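Local coordinates for protein LAIR1 ectodomain from antibody MGD21 (PDB 7JZI) that forms the LAIR1-derived immunoglobulin domain of antibody MGD21, which is bound here to a rifin and probably serves as the antibody's recognition module for that malaria antigen, at residues P12-P17 against D91-V96; H21-C26 against E60-I65; F35-E40 against F76-Y81. One frame throughout, in Å; residues are numbered along the deposited sequence.

Contact 1: P12-P17 against D91-V96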
# COMPACT_ATOMS: atom_id res chain seq x y z
N PRO A 12 -5.43 26.54 -6.94
CA PRO A 12 -6.11 27.80 -6.63
C PRO A 12 -7.60 27.67 -6.34
O PRO A 12 -8.19 28.64 -5.86
CB PRO A 12 -5.91 28.61 -7.92
CG PRO A 12 -5.92 27.57 -8.98
CD PRO A 12 -5.17 26.40 -8.38
N GLY A 13 -8.20 26.51 -6.60
CA GLY A 13 -9.64 26.46 -6.41
C GLY A 13 -10.21 25.06 -6.33
O GLY A 13 -9.52 24.06 -6.55
N THR A 14 -11.49 25.02 -5.96
CA THR A 14 -12.28 23.79 -5.92
C THR A 14 -12.57 23.27 -7.32
O THR A 14 -12.71 22.05 -7.51
CB THR A 14 -13.58 24.05 -5.13
OG1 THR A 14 -13.30 23.98 -3.73
CG2 THR A 14 -14.69 23.07 -5.49
N VAL A 15 -12.66 24.15 -8.32
CA VAL A 15 -13.03 23.78 -9.68
C VAL A 15 -11.86 24.09 -10.61
O VAL A 15 -11.38 25.22 -10.66
CB VAL A 15 -14.31 24.50 -10.14
CG1 VAL A 15 -14.21 26.00 -9.91
CG2 VAL A 15 -14.59 24.19 -11.60
N ILE A 16 -11.39 23.07 -11.32
CA ILE A 16 -10.20 23.20 -12.16
C ILE A 16 -10.56 22.78 -13.58
O ILE A 16 -11.28 21.79 -13.77
CB ILE A 16 -9.04 22.34 -11.61
CG1 ILE A 16 -8.61 22.85 -10.24
CG2 ILE A 16 -7.85 22.38 -12.56
CD1 ILE A 16 -8.32 24.33 -10.21
N PRO A 17 -10.10 23.50 -14.61
CA PRO A 17 -10.29 23.00 -15.98
C PRO A 17 -9.38 21.82 -16.25
O PRO A 17 -8.28 21.72 -15.69
CB PRO A 17 -9.91 24.21 -16.85
CG PRO A 17 -9.92 25.39 -15.92
CD PRO A 17 -9.53 24.86 -14.58
N ASP A 91 -12.80 17.30 7.15
CA ASP A 91 -14.00 17.31 6.35
C ASP A 91 -13.65 17.07 4.88
O ASP A 91 -12.53 17.32 4.44
CB ASP A 91 -14.73 18.65 6.49
CG ASP A 91 -15.44 18.77 7.80
OD1 ASP A 91 -15.52 19.90 8.33
OD2 ASP A 91 -15.91 17.74 8.32
N TYR A 92 -14.62 16.54 4.13
CA TYR A 92 -14.36 16.30 2.72
C TYR A 92 -14.38 17.58 1.91
O TYR A 92 -15.10 18.54 2.22
CB TYR A 92 -15.37 15.31 2.12
CG TYR A 92 -14.99 13.86 2.28
CD1 TYR A 92 -15.76 12.99 3.06
CD2 TYR A 92 -13.87 13.35 1.65
CE1 TYR A 92 -15.40 11.66 3.20
CE2 TYR A 92 -13.50 12.03 1.79
CZ TYR A 92 -14.27 11.18 2.56
OH TYR A 92 -13.87 9.86 2.69
N LEU A 93 -13.58 17.58 0.85
CA LEU A 93 -13.55 18.61 -0.17
C LEU A 93 -13.83 17.92 -1.49
O LEU A 93 -13.29 16.85 -1.75
CB LEU A 93 -12.18 19.31 -0.19
CG LEU A 93 -11.77 20.27 -1.30
CD1 LEU A 93 -12.73 21.44 -1.42
CD2 LEU A 93 -10.35 20.76 -1.07
N GLU A 94 -14.68 18.50 -2.33
CA GLU A 94 -14.96 17.92 -3.64
C GLU A 94 -14.26 18.75 -4.71
O GLU A 94 -14.59 19.93 -4.89
CB GLU A 94 -16.46 17.92 -3.92
CG GLU A 94 -16.81 17.58 -5.35
CD GLU A 94 -18.30 17.43 -5.54
OE1 GLU A 94 -18.79 16.29 -5.62
OE2 GLU A 94 -18.98 18.47 -5.58
N LEU A 95 -13.31 18.17 -5.44
CA LEU A 95 -12.79 18.92 -6.58
C LEU A 95 -13.38 18.34 -7.85
O LEU A 95 -13.37 17.12 -8.06
CB LEU A 95 -11.27 19.02 -6.67
CG LEU A 95 -10.65 19.62 -7.93
CD1 LEU A 95 -9.44 20.42 -7.38
CD2 LEU A 95 -10.25 18.63 -9.02
N VAL A 96 -13.87 19.24 -8.70
CA VAL A 96 -14.56 18.94 -9.94
C VAL A 96 -13.73 19.49 -11.09
O VAL A 96 -13.09 20.54 -10.96
CB VAL A 96 -15.98 19.54 -9.94
CG1 VAL A 96 -16.65 19.30 -8.59
CG2 VAL A 96 -15.95 21.03 -10.24
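L95 reaches across to G13, T14 and I16, and its side chain is the one to follow. Its CB stands 3.5 Å from T14 O, the same carbonyl that accepts the backbone bond from V96. CG, anti to the backbone N (chi1 171°), lies against that oxygen and carries the branch past it. CD1 then reaches G13 O at 3.7 Å and, at the tip, I16 CG1 at 3.8 Å, the two side chains crossing at a slant. V22 and F24 of strand 22-28 also touch L95, and V22 touches I16, so this apolar group belongs to the interior between the sheets. The backbones are joined by two hydrogen bonds, V96 N to T14 O at 3.3 Å and I16 N to V96 O at 3.1 Å, the second nearly straight (169° at the hydrogen). They bracket V15, which pairs with V96 in a parallel bridge. On the face turned away from L95, V15 CG2 meets V96 CG2 at 3.7 Å. T14 works at the other end of the contact, where its OG1 sits 3.5 Å from L93 CD1. The chain before this point, strand 7-11, pairs in the other sheet, and a cis peptide bond precedes P12. Such a switch of the first strand from one sheet to a parallel pairing with the last, A' beside G, is a hallmark of variable-type and related immunoglobulin sandwiches.

Contact 2: H21-C26 against E60-I65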
# COMPACT_ATOMS: atom_id res chain seq x y z
N HIS A 21 -3.21 22.45 -13.37
CA HIS A 21 -2.69 21.95 -12.11
C HIS A 21 -3.60 22.33 -10.94
O HIS A 21 -4.35 23.31 -11.00
CB HIS A 21 -1.29 22.50 -11.87
CG HIS A 21 -1.25 23.98 -11.64
ND1 HIS A 21 -1.18 24.53 -10.37
CD2 HIS A 21 -1.27 25.03 -12.50
CE1 HIS A 21 -1.15 25.85 -10.47
NE2 HIS A 21 -1.21 26.17 -11.75
N VAL A 22 -3.53 21.54 -9.87
CA VAL A 22 -4.13 21.96 -8.60
C VAL A 22 -3.37 21.31 -7.46
O VAL A 22 -2.77 20.24 -7.60
CB VAL A 22 -5.64 21.67 -8.50
CG1 VAL A 22 -5.91 20.23 -8.13
CG2 VAL A 22 -6.33 22.62 -7.52
N THR A 23 -3.46 21.94 -6.29
CA THR A 23 -2.66 21.57 -5.14
C THR A 23 -3.59 21.40 -3.94
O THR A 23 -4.35 22.31 -3.63
CB THR A 23 -1.71 22.70 -4.81
OG1 THR A 23 -2.09 23.83 -5.60
CG2 THR A 23 -0.32 22.37 -5.30
N PHE A 24 -3.51 20.27 -3.26
CA PHE A 24 -4.26 20.06 -2.03
C PHE A 24 -3.36 20.38 -0.85
O PHE A 24 -2.22 19.91 -0.78
CB PHE A 24 -4.78 18.63 -1.93
CG PHE A 24 -5.80 18.29 -2.97
CD1 PHE A 24 -5.49 17.47 -4.04
CD2 PHE A 24 -7.08 18.81 -2.88
CE1 PHE A 24 -6.44 17.16 -5.00
CE2 PHE A 24 -8.04 18.51 -3.83
CZ PHE A 24 -7.72 17.68 -4.90
N VAL A 25 -3.87 21.21 0.06
CA VAL A 25 -3.13 21.68 1.23
C VAL A 25 -3.77 21.09 2.47
O VAL A 25 -4.97 21.29 2.74
CB VAL A 25 -3.01 23.22 1.31
CG1 VAL A 25 -4.34 23.93 1.60
CG2 VAL A 25 -2.00 23.57 2.35
N CYS A 26 -3.00 20.30 3.20
CA CYS A 26 -3.42 19.72 4.47
C CYS A 26 -2.76 20.52 5.59
O CYS A 26 -1.53 20.64 5.63
CB CYS A 26 -3.01 18.25 4.60
SG CYS A 26 -3.72 17.12 3.35
N GLU A 60 1.82 22.34 7.66
CA GLU A 60 1.07 22.01 6.46
C GLU A 60 1.89 21.15 5.51
O GLU A 60 3.12 21.09 5.58
CB GLU A 60 0.59 23.27 5.72
CG GLU A 60 1.57 23.84 4.70
CD GLU A 60 1.09 25.16 4.10
OE1 GLU A 60 0.14 25.76 4.65
OE2 GLU A 60 1.64 25.57 3.06
N ALA A 61 1.17 20.46 4.62
CA ALA A 61 1.75 19.61 3.59
C ALA A 61 1.00 19.84 2.28
O ALA A 61 -0.18 20.22 2.29
CB ALA A 61 1.70 18.13 3.97
N ARG A 62 1.69 19.62 1.16
CA ARG A 62 1.16 19.96 -0.16
C ARG A 62 1.22 18.75 -1.09
O ARG A 62 2.28 18.13 -1.24
CB ARG A 62 1.94 21.14 -0.74
CG ARG A 62 1.72 22.37 0.12
CD ARG A 62 2.34 23.65 -0.37
NE ARG A 62 1.51 24.75 0.12
CZ ARG A 62 0.62 25.42 -0.61
NH1 ARG A 62 -0.10 26.38 -0.05
NH2 ARG A 62 0.46 25.12 -1.89
N PHE A 63 0.09 18.43 -1.72
CA PHE A 63 0.02 17.38 -2.74
C PHE A 63 -0.45 18.01 -4.04
O PHE A 63 -1.61 18.40 -4.16
CB PHE A 63 -0.94 16.27 -2.33
CG PHE A 63 -0.68 15.69 -0.98
CD1 PHE A 63 -1.32 16.20 0.14
CD2 PHE A 63 0.19 14.62 -0.82
CE1 PHE A 63 -1.09 15.66 1.39
CE2 PHE A 63 0.43 14.08 0.43
CZ PHE A 63 -0.21 14.60 1.54
N ARG A 64 0.42 18.08 -5.04
CA ARG A 64 0.06 18.72 -6.29
C ARG A 64 -0.11 17.69 -7.38
O ARG A 64 0.64 16.71 -7.44
CB ARG A 64 1.14 19.73 -6.71
CG ARG A 64 1.33 19.91 -8.21
CD ARG A 64 2.35 21.01 -8.51
NE ARG A 64 2.22 21.53 -9.87
CZ ARG A 64 2.29 22.82 -10.20
NH1 ARG A 64 2.49 23.73 -9.26
NH2 ARG A 64 2.16 23.19 -11.47
N ILE A 65 -1.09 17.90 -8.26
CA ILE A 65 -1.13 17.22 -9.55
C ILE A 65 -0.91 18.28 -10.63
O ILE A 65 -1.56 19.34 -10.63
CB ILE A 65 -2.41 16.39 -9.76
CG1 ILE A 65 -3.69 17.03 -9.21
CG2 ILE A 65 -2.28 15.06 -9.12
CD1 ILE A 65 -4.16 18.15 -10.00
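V22 and I65 lie side by side and point the same way, V22 CG1 against I65 CD1, at one end of a row of side chains turned into the domain. Farther along this inner face come F24 with F63 and C26 with A61. C26 SG, disulfide-bonded to C78 of the second sheet, meets the edge of the F63 ring, 4.9 Å from the centroid and 81° off the normal, a sulfur-aromatic contact. Six backbone hydrogen bonds lock these three pairs in antiparallel register, among them F24 N to F63 O at 2.8 Å.

The outer face, bearing T23, V25, R62 and R64, is looser and largely polar. Beside it at the strand's end, with CG set between the backbone N and the carbonyl carbon (chi1 67°), the H21 ring stands where the guanidinium of R64 can lie flat on it, centres 4.3 Å apart and planes 6° from parallel; a salt bridge from R64 NE to D66 probably helps to hold that group there. T23 CG2 packs on R64 CB, and V25 CG2 lies over one face of the R62 guanidinium, whose NE forms a salt bridge with E60 OE2 at 3.1 Å. Outside the pair, E11 takes T23 OG1 on its backbone O and R62 NH1 on its carboxylate, and E60 OE1 is bridged to R27.

Strand 22-28 lies between 59-65 and 7-11 in its sheet, and the inner row faces the second sheet, where F24 and F63 touch L37 of strand 34-39 and A61 touches F35.

Contact 3: F35-E40 against F76-Y81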
# COMPACT_ATOMS: atom_id res chain seq x y z
N PHE A 35 1.60 13.30 6.80
CA PHE A 35 0.30 13.74 6.29
C PHE A 35 -0.17 12.76 5.22
O PHE A 35 0.64 12.25 4.44
CB PHE A 35 0.38 15.15 5.71
CG PHE A 35 -0.20 16.20 6.60
CD1 PHE A 35 -1.55 16.20 6.91
CD2 PHE A 35 0.59 17.22 7.09
CE1 PHE A 35 -2.09 17.17 7.72
CE2 PHE A 35 0.06 18.20 7.90
CZ PHE A 35 -1.28 18.18 8.22
N ARG A 36 -1.48 12.51 5.17
CA ARG A 36 -2.06 11.55 4.25
C ARG A 36 -3.29 12.16 3.60
O ARG A 36 -4.23 12.57 4.29
CB ARG A 36 -2.45 10.25 4.96
CG ARG A 36 -3.27 9.31 4.09
CD ARG A 36 -3.54 7.98 4.78
NE ARG A 36 -2.35 7.18 5.01
CZ ARG A 36 -2.39 5.92 5.43
NH1 ARG A 36 -3.56 5.34 5.65
NH2 ARG A 36 -1.27 5.23 5.62
N LEU A 37 -3.25 12.24 2.27
CA LEU A 37 -4.38 12.67 1.45
C LEU A 37 -5.17 11.44 1.00
O LEU A 37 -4.60 10.48 0.47
CB LEU A 37 -3.87 13.46 0.25
CG LEU A 37 -4.94 14.04 -0.67
CD1 LEU A 37 -5.77 15.08 0.04
CD2 LEU A 37 -4.30 14.61 -1.93
N GLU A 38 -6.49 11.49 1.19
CA GLU A 38 -7.38 10.36 0.99
C GLU A 38 -8.52 10.76 0.08
O GLU A 38 -9.00 11.89 0.15
CB GLU A 38 -7.97 9.89 2.33
CG GLU A 38 -7.36 8.65 2.94
CD GLU A 38 -8.20 8.11 4.09
OE1 GLU A 38 -7.75 7.16 4.76
OE2 GLU A 38 -9.31 8.65 4.31
N ARG A 39 -8.98 9.82 -0.75
CA ARG A 39 -10.15 10.03 -1.59
C ARG A 39 -11.36 9.39 -0.91
O ARG A 39 -11.29 8.95 0.24
CB ARG A 39 -9.95 9.43 -2.98
CG ARG A 39 -8.58 9.60 -3.58
CD ARG A 39 -8.57 9.14 -5.02
NE ARG A 39 -9.48 9.93 -5.86
CZ ARG A 39 -9.51 9.88 -7.19
NH1 ARG A 39 -8.67 9.09 -7.84
NH2 ARG A 39 -10.38 10.62 -7.86
N GLU A 40 -12.48 9.33 -1.64
CA GLU A 40 -13.69 8.73 -1.08
C GLU A 40 -13.47 7.29 -0.68
O GLU A 40 -13.92 6.85 0.38
CB GLU A 40 -14.84 8.82 -2.07
CG GLU A 40 -16.16 8.40 -1.45
CD GLU A 40 -17.34 8.64 -2.36
OE1 GLU A 40 -17.21 9.44 -3.30
OE2 GLU A 40 -18.41 8.02 -2.11
N PHE A 76 -11.94 14.44 -1.30
CA PHE A 76 -10.58 14.41 -0.78
C PHE A 76 -10.57 14.92 0.67
O PHE A 76 -11.29 15.86 1.02
CB PHE A 76 -9.68 15.30 -1.64
CG PHE A 76 -9.32 14.69 -2.98
CD1 PHE A 76 -9.98 15.10 -4.13
CD2 PHE A 76 -8.33 13.73 -3.08
CE1 PHE A 76 -9.65 14.58 -5.37
CE2 PHE A 76 -8.00 13.19 -4.32
CZ PHE A 76 -8.66 13.61 -5.47
N ARG A 77 -9.74 14.31 1.51
CA ARG A 77 -9.65 14.71 2.91
C ARG A 77 -8.32 14.25 3.49
O ARG A 77 -7.67 13.35 2.97
CB ARG A 77 -10.82 14.14 3.72
CG ARG A 77 -10.64 12.67 4.04
CD ARG A 77 -11.80 12.10 4.84
NE ARG A 77 -11.60 10.68 5.13
CZ ARG A 77 -12.46 9.90 5.78
NH1 ARG A 77 -13.61 10.41 6.21
NH2 ARG A 77 -12.18 8.62 6.00
N CYS A 78 -7.91 14.86 4.60
CA CYS A 78 -6.60 14.61 5.16
C CYS A 78 -6.68 13.90 6.50
O CYS A 78 -7.69 13.95 7.22
CB CYS A 78 -5.82 15.92 5.31
SG CYS A 78 -5.69 16.99 3.82
N ILE A 79 -5.58 13.24 6.84
CA ILE A 79 -5.32 12.78 8.20
C ILE A 79 -3.83 12.97 8.43
O ILE A 79 -3.04 13.03 7.48
CB ILE A 79 -5.70 11.30 8.47
CG1 ILE A 79 -5.01 10.35 7.49
CG2 ILE A 79 -7.13 11.10 8.38
CD1 ILE A 79 -5.43 8.92 7.63
N TYR A 80 -3.45 13.10 9.69
CA TYR A 80 -2.05 13.26 10.01
C TYR A 80 -1.72 12.34 11.17
O TYR A 80 -2.58 11.98 11.97
CB TYR A 80 -1.70 14.72 10.33
CG TYR A 80 -2.35 15.31 11.56
CD1 TYR A 80 -3.48 16.12 11.44
CD2 TYR A 80 -1.82 15.11 12.83
CE1 TYR A 80 -4.07 16.68 12.54
CE2 TYR A 80 -2.42 15.67 13.95
CZ TYR A 80 -3.54 16.45 13.80
OH TYR A 80 -4.14 17.01 14.90
N TYR A 81 -0.44 12.00 11.22
CA TYR A 81 0.12 11.12 12.23
C TYR A 81 1.14 11.95 12.99
O TYR A 81 2.13 12.40 12.40
CB TYR A 81 0.82 9.92 11.62
CG TYR A 81 1.28 8.89 12.63
CD1 TYR A 81 2.63 8.69 12.87
CD2 TYR A 81 0.37 8.12 13.35
CE1 TYR A 81 3.07 7.76 13.80
CE2 TYR A 81 0.80 7.17 14.27
CZ TYR A 81 2.15 7.00 14.49
OH TYR A 81 2.58 6.07 15.41
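E38 and R77 lie alongside each other on one face of this strand pair. R77 CG sits between its backbone N and carbonyl carbon (chi1 77°) and the chain extends to NE, which forms a salt bridge with E38 OE2 at 3.2 Å; NH2 adds a weak bond. R36 and I79 lie side by side, pointing the same way, R36 CD against I79 CD1 at 3.5 Å. On the other face Y80 CB sits over the F35 ring, 4.0 Å from its centroid, the Y80 ring edge toward F35 in an offset edge-to-face pair. R39 CG touches F76 CE2 at 3.7 Å, its guanidinium runs nearly parallel to the ring, and NH2 bonds to G71 O. Cut back to an alanine, R39 would probably lose the cover it gives the F76 ring and the bond it offers G71 O.

Backbone bonds of R36 with I79 and E38 with R77 fix this register. Farther out, R36 has a salt bridge to D47 through NE, a cation-pi contact with Y45, and a bond from NH1 to V90 O of the rifin chain. Both strands are interior to their sheet, between 45-48 and 85-97, and I8, A61 and F63 of the opposing sheet cover F35, L37 and C78.

Contacts 2 and 3 each represent one sheet of the immunoglobulin sandwich, and the C26-C78 disulfide ties them together through the core, with F24 against F76 beside it. Contact 3 is the buried one; contact 2 has an apolar inner face and a charged outer one; contact 1 lies at the rim, farther from the centre of the chain. Contact 1 shares its sheet with contact 3, since L93 bonds to F76 through the backbone, yet it also packs on contact 2. Its pairing is parallel, with mainly apolar side chains, whereas contact 3 has a salt bridge across its strands and contact 2 one along strand 59-65. Contact 3 also reaches the rifin chain, through residues such as R36 and I79.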